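Local coordinates for protein mevalonate kinase, putative (Leishmania major, PDB 2HFS) that probably transfers phosphate from ATP to (R)-mevalonate, giving (R)-5-phosphomevalonate in the first of three steps toward isopentenyl diphosphate, at residues A[39-43]-A[321-325]; A[188-192]-A[297-302]. All coordinates share one frame; numbering follows the deposited sequence.

Contact 1. Residues A[39-43]-A[321-325]; sequences AGISE and RYTVQ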
ATOM      1  N   ALA A  39      -2.555  -0.636   6.526  1.00 12.72           N
ATOM      2  CA  ALA A  39      -3.600  -1.601   6.314  1.00 13.72           C
ATOM      3  C   ALA A  39      -3.340  -2.330   5.015  1.00 15.07           C
ATOM      4  O   ALA A  39      -3.290  -1.704   3.944  1.00 16.12           O
ATOM      5  CB  ALA A  39      -4.932  -0.912   6.301  1.00 15.29           C
ATOM      6  N   GLY A  40      -3.136  -3.637   5.112  1.00 13.06           N
ATOM      7  CA  GLY A  40      -3.072  -4.497   3.933  1.00 13.32           C
ATOM      8  C   GLY A  40      -4.481  -4.917   3.574  1.00 14.43           C
ATOM      9  O   GLY A  40      -5.130  -5.659   4.328  1.00 16.31           O
ATOM     10  N   ILE A  41      -4.951  -4.471   2.409  1.00 10.46           N
ATOM     11  CA  ILE A  41      -6.360  -4.625   2.040  1.00 11.06           C
ATOM     12  C   ILE A  41      -6.648  -5.993   1.397  1.00 10.21           C
ATOM     13  O   ILE A  41      -5.711  -6.716   1.024  1.00 12.11           O
ATOM     14  CB  ILE A  41      -6.805  -3.449   1.152  1.00  9.38           C
ATOM     15  CG1 ILE A  41      -5.972  -3.338  -0.130  1.00  9.25           C
ATOM     16  CG2 ILE A  41      -6.719  -2.093   1.941  1.00  8.66           C
ATOM     17  CD1 ILE A  41      -6.676  -2.483  -1.218  1.00 10.14           C
ATOM     18  N   SER A  42      -7.921  -6.360   1.277  1.00  9.58           N
ATOM     19  CA  SER A  42      -8.274  -7.698   0.756  1.00  9.92           C
ATOM     20  C   SER A  42      -7.934  -7.809  -0.704  1.00  8.73           C
ATOM     21  O   SER A  42      -7.625  -8.896  -1.201  1.00  8.76           O
ATOM     22  CB  SER A  42      -9.785  -7.960   0.872  1.00  9.15           C
ATOM     23  OG  SER A  42     -10.217  -7.993   2.204  1.00 15.70           O
ATOM     24  N   GLU A  43      -8.068  -6.679  -1.387  1.00  7.72           N
ATOM     25  CA  GLU A  43      -7.927  -6.575  -2.839  1.00  7.44           C
ATOM     26  C   GLU A  43      -6.472  -6.778  -3.213  1.00  7.65           C
ATOM     27  O   GLU A  43      -5.589  -6.278  -2.530  1.00  7.61           O
ATOM     28  CB  GLU A  43      -8.432  -5.202  -3.294  1.00  8.40           C
ATOM     29  CG  GLU A  43      -9.962  -5.077  -3.244  1.00  9.10           C
ATOM     30  CD  GLU A  43     -10.599  -4.861  -1.866  1.00 13.56           C
ATOM     31  OE1 GLU A  43      -9.927  -4.535  -0.865  1.00  9.71           O
ATOM     32  OE2 GLU A  43     -11.840  -4.990  -1.788  1.00 13.65           O
ATOM     33  N   ARG A 321     -13.757   0.882  -3.876  1.00 14.34           N
ATOM     34  CA  ARG A 321     -14.258   0.327  -2.624  1.00 15.71           C
ATOM     35  C   ARG A 321     -13.287  -0.760  -2.237  1.00 14.11           C
ATOM     36  O   ARG A 321     -13.186  -1.778  -2.917  1.00 17.05           O
ATOM     37  CB  ARG A 321     -15.649  -0.279  -2.785  1.00 15.50           C
ATOM     38  CG  ARG A 321     -16.682   0.689  -3.314  1.00 19.30           C
ATOM     39  CD  ARG A 321     -18.008   0.033  -3.646  1.00 21.15           C
ATOM     40  NE  ARG A 321     -18.837   0.887  -4.494  1.00 24.67           N
ATOM     41  CZ  ARG A 321     -19.967   1.447  -4.095  1.00 26.96           C
ATOM     42  NH1 ARG A 321     -20.399   1.244  -2.856  1.00 28.90           N
ATOM     43  NH2 ARG A 321     -20.672   2.212  -4.925  1.00 22.15           N
ATOM     44  N   TYR A 322     -12.556  -0.537  -1.162  1.00 12.83           N
ATOM     45  CA  TYR A 322     -11.606  -1.522  -0.687  1.00 12.79           C
ATOM     46  C   TYR A 322     -11.999  -1.907   0.736  1.00 14.10           C
ATOM     47  O   TYR A 322     -12.748  -1.183   1.393  1.00 14.39           O
ATOM     48  CB  TYR A 322     -10.181  -0.957  -0.745  1.00 11.52           C
ATOM     49  CG  TYR A 322      -9.581  -0.844  -2.160  1.00 10.98           C
ATOM     50  CD1 TYR A 322      -8.606   0.112  -2.456  1.00 10.04           C
ATOM     51  CD2 TYR A 322      -9.986  -1.705  -3.181  1.00 11.69           C
ATOM     52  CE1 TYR A 322      -8.036   0.210  -3.756  1.00  7.95           C
ATOM     53  CE2 TYR A 322      -9.442  -1.616  -4.473  1.00 10.26           C
ATOM     54  CZ  TYR A 322      -8.454  -0.666  -4.747  1.00  9.34           C
ATOM     55  OH  TYR A 322      -7.891  -0.582  -6.008  1.00  7.58           O
ATOM     56  N   THR A 323     -11.526  -3.054   1.211  1.00 13.33           N
ATOM     57  CA  THR A 323     -11.827  -3.473   2.594  1.00 15.59           C
ATOM     58  C   THR A 323     -10.606  -4.023   3.316  1.00 15.32           C
ATOM     59  O   THR A 323      -9.669  -4.556   2.709  1.00 15.10           O
ATOM     60  CB  THR A 323     -12.951  -4.541   2.669  1.00 15.56           C
ATOM     61  OG1 THR A 323     -12.513  -5.739   2.024  1.00 20.95           O
ATOM     62  CG2 THR A 323     -14.216  -4.135   1.902  1.00 17.11           C
ATOM     63  N   VAL A 324     -10.632  -3.888   4.635  1.00 15.97           N
ATOM     64  CA  VAL A 324      -9.685  -4.556   5.487  1.00 16.41           C
ATOM     65  C   VAL A 324     -10.403  -5.648   6.265  1.00 18.42           C
ATOM     66  O   VAL A 324     -11.450  -5.427   6.883  1.00 18.36           O
ATOM     67  CB  VAL A 324      -8.977  -3.601   6.445  1.00 16.33           C
ATOM     68  CG1 VAL A 324      -7.934  -4.360   7.257  1.00 17.90           C
ATOM     69  CG2 VAL A 324      -8.346  -2.450   5.674  1.00 14.95           C
ATOM     70  N   GLN A 325      -9.810  -6.833   6.222  1.00 19.59           N
ATOM     71  CA  GLN A 325     -10.395  -8.004   6.834  1.00 20.70           C
ATOM     72  C   GLN A 325     -10.031  -8.064   8.315  1.00 21.50           C
ATOM     73  O   GLN A 325      -8.905  -7.716   8.685  1.00 21.04           O
ATOM     74  CB  GLN A 325      -9.864  -9.231   6.114  1.00 20.88           C
ATOM     75  CG  GLN A 325     -10.746 -10.438   6.259  1.00 20.45           C
ATOM     76  CD  GLN A 325     -10.094 -11.670   5.690  1.00 21.92           C
ATOM     77  OE1 GLN A 325     -10.480 -12.793   6.031  1.00 16.24           O
ATOM     78  NE2 GLN A 325      -9.087 -11.469   4.823  1.00 19.25           N
TER
HETATM   79  O   HOH W   1      -7.171  -7.197   4.822  1.00 31.70           O
HETATM   80  O   HOH W   2     -13.898  -4.222  -3.832  1.00 30.21           O
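The seam between the two sheets of a GHMP kinase shows how two strands can be joined without regular pairing, here by Ile41, Ser42 and Glu43 meeting Tyr322, Thr323 and Val324. Segment 39-43 lies on strand 36-52 of the mixed sheet that also holds strands 17-25 and 166-172, while 321-325 lies on strand 318-324, an outermost strand of the antiparallel C-terminal sheet. The axes of the short segments 39-41 and 321-324 cross at 119° with a closest approach of 6.2 Å, and the chain turns a corner at Ser42. On the buried side, Ala39 CB and Ile41 CG2 pack against Val324 CG2. Ile41 also lays CD1 over a face of the Tyr322 ring as a CH-pi contact, 3.7 Å from CD1 to the ring centroid and offset toward the rim. Its CG1 stands between the backbone N and the carbonyl carbon (chi1 59°), which sends the ethyl arm toward that ring. Beyond the ring, Tyr322 OH is hydrogen-bonded to Val107 N.

Thr323 is gripped at three points. Its carbonyl O accepts from Ser42 N at 2.9 Å; its OG1 shares a longer hydrogen bond with Ser42 OG at 3.2 Å; and its amide N donates to the side chain of Glu43, 3.0 Å from N to OE1. That last bond is nearly straight and reaches OE1 on the syn side, somewhat out of the carboxylate plane. Glu43 CG rests 3.4 Å from Tyr322 CD2, and a bend at chi2 (77°) then turns the carboxylate back to the strand. Two waters complete the joint. One accepts from Gln325 N and donates to Gly40 O; the other donates to both Glu43 OE2 and Arg321 O, at 2.7 Å from its oxygen to Arg321 O.

Contact 2. Residues A[188-192]-A[297-302]; sequences LYLVV and ASSDQR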
ATOM      1  N   LEU A 188     -13.299  -3.226   8.101  1.00 18.93           N
ATOM      2  CA  LEU A 188     -13.167  -1.823   7.736  1.00 17.30           C
ATOM      3  C   LEU A 188     -13.670  -1.668   6.294  1.00 16.54           C
ATOM      4  O   LEU A 188     -13.125  -2.256   5.385  1.00 15.46           O
ATOM      5  CB  LEU A 188     -11.689  -1.400   7.786  1.00 18.07           C
ATOM      6  CG  LEU A 188     -10.972  -0.846   9.013  1.00 19.82           C
ATOM      7  CD1 LEU A 188     -11.515  -1.289  10.318  1.00 21.56           C
ATOM      8  CD2 LEU A 188      -9.469  -0.927   8.966  1.00 18.16           C
ATOM      9  N   TYR A 189     -14.706  -0.861   6.129  1.00 13.56           N
ATOM     10  CA  TYR A 189     -15.254  -0.517   4.842  1.00 14.14           C
ATOM     11  C   TYR A 189     -14.602   0.798   4.367  1.00 12.65           C
ATOM     12  O   TYR A 189     -14.898   1.872   4.905  1.00 13.34           O
ATOM     13  CB  TYR A 189     -16.780  -0.393   4.942  1.00 15.93           C
ATOM     14  CG  TYR A 189     -17.510  -1.693   5.244  1.00 19.79           C
ATOM     15  CD1 TYR A 189     -17.961  -1.982   6.533  1.00 19.36           C
ATOM     16  CD2 TYR A 189     -17.767  -2.625   4.238  1.00 21.56           C
ATOM     17  CE1 TYR A 189     -18.633  -3.176   6.818  1.00 22.02           C
ATOM     18  CE2 TYR A 189     -18.443  -3.820   4.512  1.00 23.59           C
ATOM     19  CZ  TYR A 189     -18.866  -4.083   5.805  1.00 22.34           C
ATOM     20  OH  TYR A 189     -19.530  -5.265   6.080  1.00 26.60           O
ATOM     21  N   LEU A 190     -13.691   0.697   3.389  1.00 12.16           N
ATOM     22  CA  LEU A 190     -12.906   1.832   2.915  1.00 11.28           C
ATOM     23  C   LEU A 190     -13.339   2.353   1.553  1.00 11.56           C
ATOM     24  O   LEU A 190     -13.686   1.569   0.650  1.00 10.52           O
ATOM     25  CB  LEU A 190     -11.407   1.458   2.861  1.00 11.06           C
ATOM     26  CG  LEU A 190     -10.729   0.994   4.155  1.00 11.60           C
ATOM     27  CD1 LEU A 190      -9.243   0.685   3.941  1.00 11.36           C
ATOM     28  CD2 LEU A 190     -10.888   2.043   5.235  1.00  8.00           C
ATOM     29  N   VAL A 191     -13.298   3.677   1.388  1.00 10.36           N
ATOM     30  CA  VAL A 191     -13.368   4.262   0.045  1.00 11.31           C
ATOM     31  C   VAL A 191     -11.989   4.895  -0.160  1.00 10.87           C
ATOM     32  O   VAL A 191     -11.565   5.721   0.636  1.00 10.66           O
ATOM     33  CB  VAL A 191     -14.469   5.347  -0.116  1.00 11.76           C
ATOM     34  CG1 VAL A 191     -14.462   5.875  -1.529  1.00 14.02           C
ATOM     35  CG2 VAL A 191     -15.850   4.786   0.198  1.00 14.20           C
ATOM     36  N   VAL A 192     -11.268   4.456  -1.183  1.00 11.16           N
ATOM     37  CA  VAL A 192      -9.973   5.047  -1.467  1.00  9.46           C
ATOM     38  C   VAL A 192     -10.096   5.810  -2.774  1.00 10.01           C
ATOM     39  O   VAL A 192     -10.725   5.328  -3.720  1.00 10.50           O
ATOM     40  CB  VAL A 192      -8.844   4.003  -1.537  1.00 10.34           C
ATOM     41  CG1 VAL A 192      -7.483   4.691  -1.808  1.00 10.18           C
ATOM     42  CG2 VAL A 192      -8.798   3.158  -0.254  1.00  8.41           C
ATOM     43  N   ALA A 297     -19.118   3.445   7.811  1.00 19.93           N
ATOM     44  CA  ALA A 297     -19.636   2.696   8.963  1.00 21.66           C
ATOM     45  C   ALA A 297     -20.160   1.327   8.554  1.00 22.61           C
ATOM     46  O   ALA A 297     -20.278   0.425   9.392  1.00 23.22           O
ATOM     47  CB  ALA A 297     -20.732   3.490   9.687  1.00 21.08           C
ATOM     48  N   SER A 298     -20.472   1.186   7.267  1.00 22.89           N
ATOM     49  CA  SER A 298     -21.067  -0.024   6.718  1.00 24.18           C
ATOM     50  C   SER A 298     -20.877  -0.027   5.206  1.00 25.56           C
ATOM     51  O   SER A 298     -20.321   0.917   4.651  1.00 25.95           O
ATOM     52  CB  SER A 298     -22.560  -0.058   7.037  1.00 24.19           C
ATOM     53  OG  SER A 298     -23.232   1.000   6.377  1.00 25.55           O
ATOM     54  N   SER A 299     -21.348  -1.079   4.539  1.00 25.82           N
ATOM     55  CA  SER A 299     -21.310  -1.138   3.080  1.00 26.79           C
ATOM     56  C   SER A 299     -22.311  -0.169   2.448  1.00 27.22           C
ATOM     57  O   SER A 299     -22.026   0.451   1.417  1.00 27.26           O
ATOM     58  CB  SER A 299     -21.569  -2.569   2.601  1.00 27.05           C
ATOM     59  OG  SER A 299     -21.060  -2.765   1.295  1.00 28.48           O
ATOM     60  N   ASP A 300     -23.483  -0.045   3.061  1.00 27.15           N
ATOM     61  CA  ASP A 300     -24.526   0.857   2.552  1.00 28.91           C
ATOM     62  C   ASP A 300     -24.087   2.333   2.563  1.00 27.46           C
ATOM     63  O   ASP A 300     -24.284   3.060   1.587  1.00 27.09           O
ATOM     64  CB  ASP A 300     -25.832   0.674   3.343  1.00 29.39           C
ATOM     65  CG  ASP A 300     -26.991   1.487   2.773  1.00 33.50           C
ATOM     66  OD1 ASP A 300     -27.029   1.715   1.539  1.00 36.95           O
ATOM     67  OD2 ASP A 300     -27.920   1.936   3.489  1.00 38.06           O
ATOM     68  N   GLN A 301     -23.490   2.761   3.669  1.00 26.93           N
ATOM     69  CA  GLN A 301     -23.052   4.144   3.822  1.00 26.56           C
ATOM     70  C   GLN A 301     -21.874   4.455   2.904  1.00 25.01           C
ATOM     71  O   GLN A 301     -21.664   5.608   2.547  1.00 24.48           O
ATOM     72  CB  GLN A 301     -22.728   4.456   5.290  1.00 26.91           C
ATOM     73  CG  GLN A 301     -23.977   4.412   6.190  1.00 28.74           C
ATOM     74  CD  GLN A 301     -23.673   4.634   7.664  1.00 28.42           C
ATOM     75  OE1 GLN A 301     -22.989   5.594   8.038  1.00 29.09           O
ATOM     76  NE2 GLN A 301     -24.197   3.755   8.506  1.00 29.42           N
ATOM     77  N   ARG A 302     -21.128   3.414   2.522  1.00 23.97           N
ATOM     78  CA  ARG A 302     -20.077   3.514   1.507  1.00 22.81           C
ATOM     79  C   ARG A 302     -20.679   3.892   0.140  1.00 22.75           C
ATOM     80  O   ARG A 302     -20.139   4.754  -0.571  1.00 21.77           O
ATOM     81  CB  ARG A 302     -19.279   2.196   1.451  1.00 24.01           C
ATOM     82  CG  ARG A 302     -18.023   2.205   0.569  1.00 22.82           C
ATOM     83  CD  ARG A 302     -16.990   1.133   0.916  1.00 20.84           C
ATOM     84  NE  ARG A 302     -17.489  -0.228   0.674  1.00 17.51           N
ATOM     85  CZ  ARG A 302     -16.736  -1.324   0.649  1.00 20.37           C
ATOM     86  NH1 ARG A 302     -15.425  -1.246   0.841  1.00 17.51           N
ATOM     87  NH2 ARG A 302     -17.293  -2.505   0.432  1.00 15.29           N
TER
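Tyr189 spreads one face of its ring over the peptide between Ser298 and Ser299, with Ser299 N 3.8 Å above the ring plane and over its centre. The pair illustrates how the helix of a split beta-alpha-beta unit is seated on its sheet: strand 291-296, helix 299-312 and strand 318-324 follow one another in the chain, and strand 188-194 lies between strands 291-296 and 318-324. The ring thus overlies the peptide that leads into the helix. There Ser298 is the N-cap, its OG accepting from Gln301 N over 3.2 Å, and Ser299 CB packs near Tyr189 CE2.

One turn on, Arg302 reaches back to the strand. Its guanidinium stands almost upright to the ring, the two planes 83° apart, so that Tyr189 CD2 lies over a guanidinium face while CZ and NH2 sit at the ring edge. NH2 comes within 3.8 Å of CD2. The aliphatic part of the arginine runs alongside Val191 in the opposite direction, with Arg302 CG only 3.4 Å from Val191 CG2, a close fit. Val191 has further cover from Val306 and Leu309, farther along the same helix.

Extended from the backbone as far as CD, the arginine chain then bends at chi3 (65°), turning its flat end toward the main chain of the strand. Its tie to that main chain is weak but fairly straight: Arg302 NH1 donates to Leu190 O, near the guanidinium plane, over 3.3 Å with an N-H...O angle of 160°.

How the contacts relate
Strand 318-324 is the element that brings the contacts together. Contact 1 joins its C-terminal end to the other sheet, nearer the centre of the chain, whereas contact 2 seats a helix on the neighbouring strand farther out; both are partly buried. Their chemistry differs accordingly. Contact 1 combines a methyl-on-ring core with several backbone and side-chain hydrogen bonds and bridging waters, while contact 2 relies on ring, peptide and guanidinium packing with a single weak hydrogen bond across it. Probable sheet bonds, Leu190 N to Tyr322 O and Val324 N to Leu188 O, connect them. Arg302 of contact 2 also reaches contact 1: its NH1 lies 2.7 Å from Tyr322 O and 3.3 Å from Thr323 CG2.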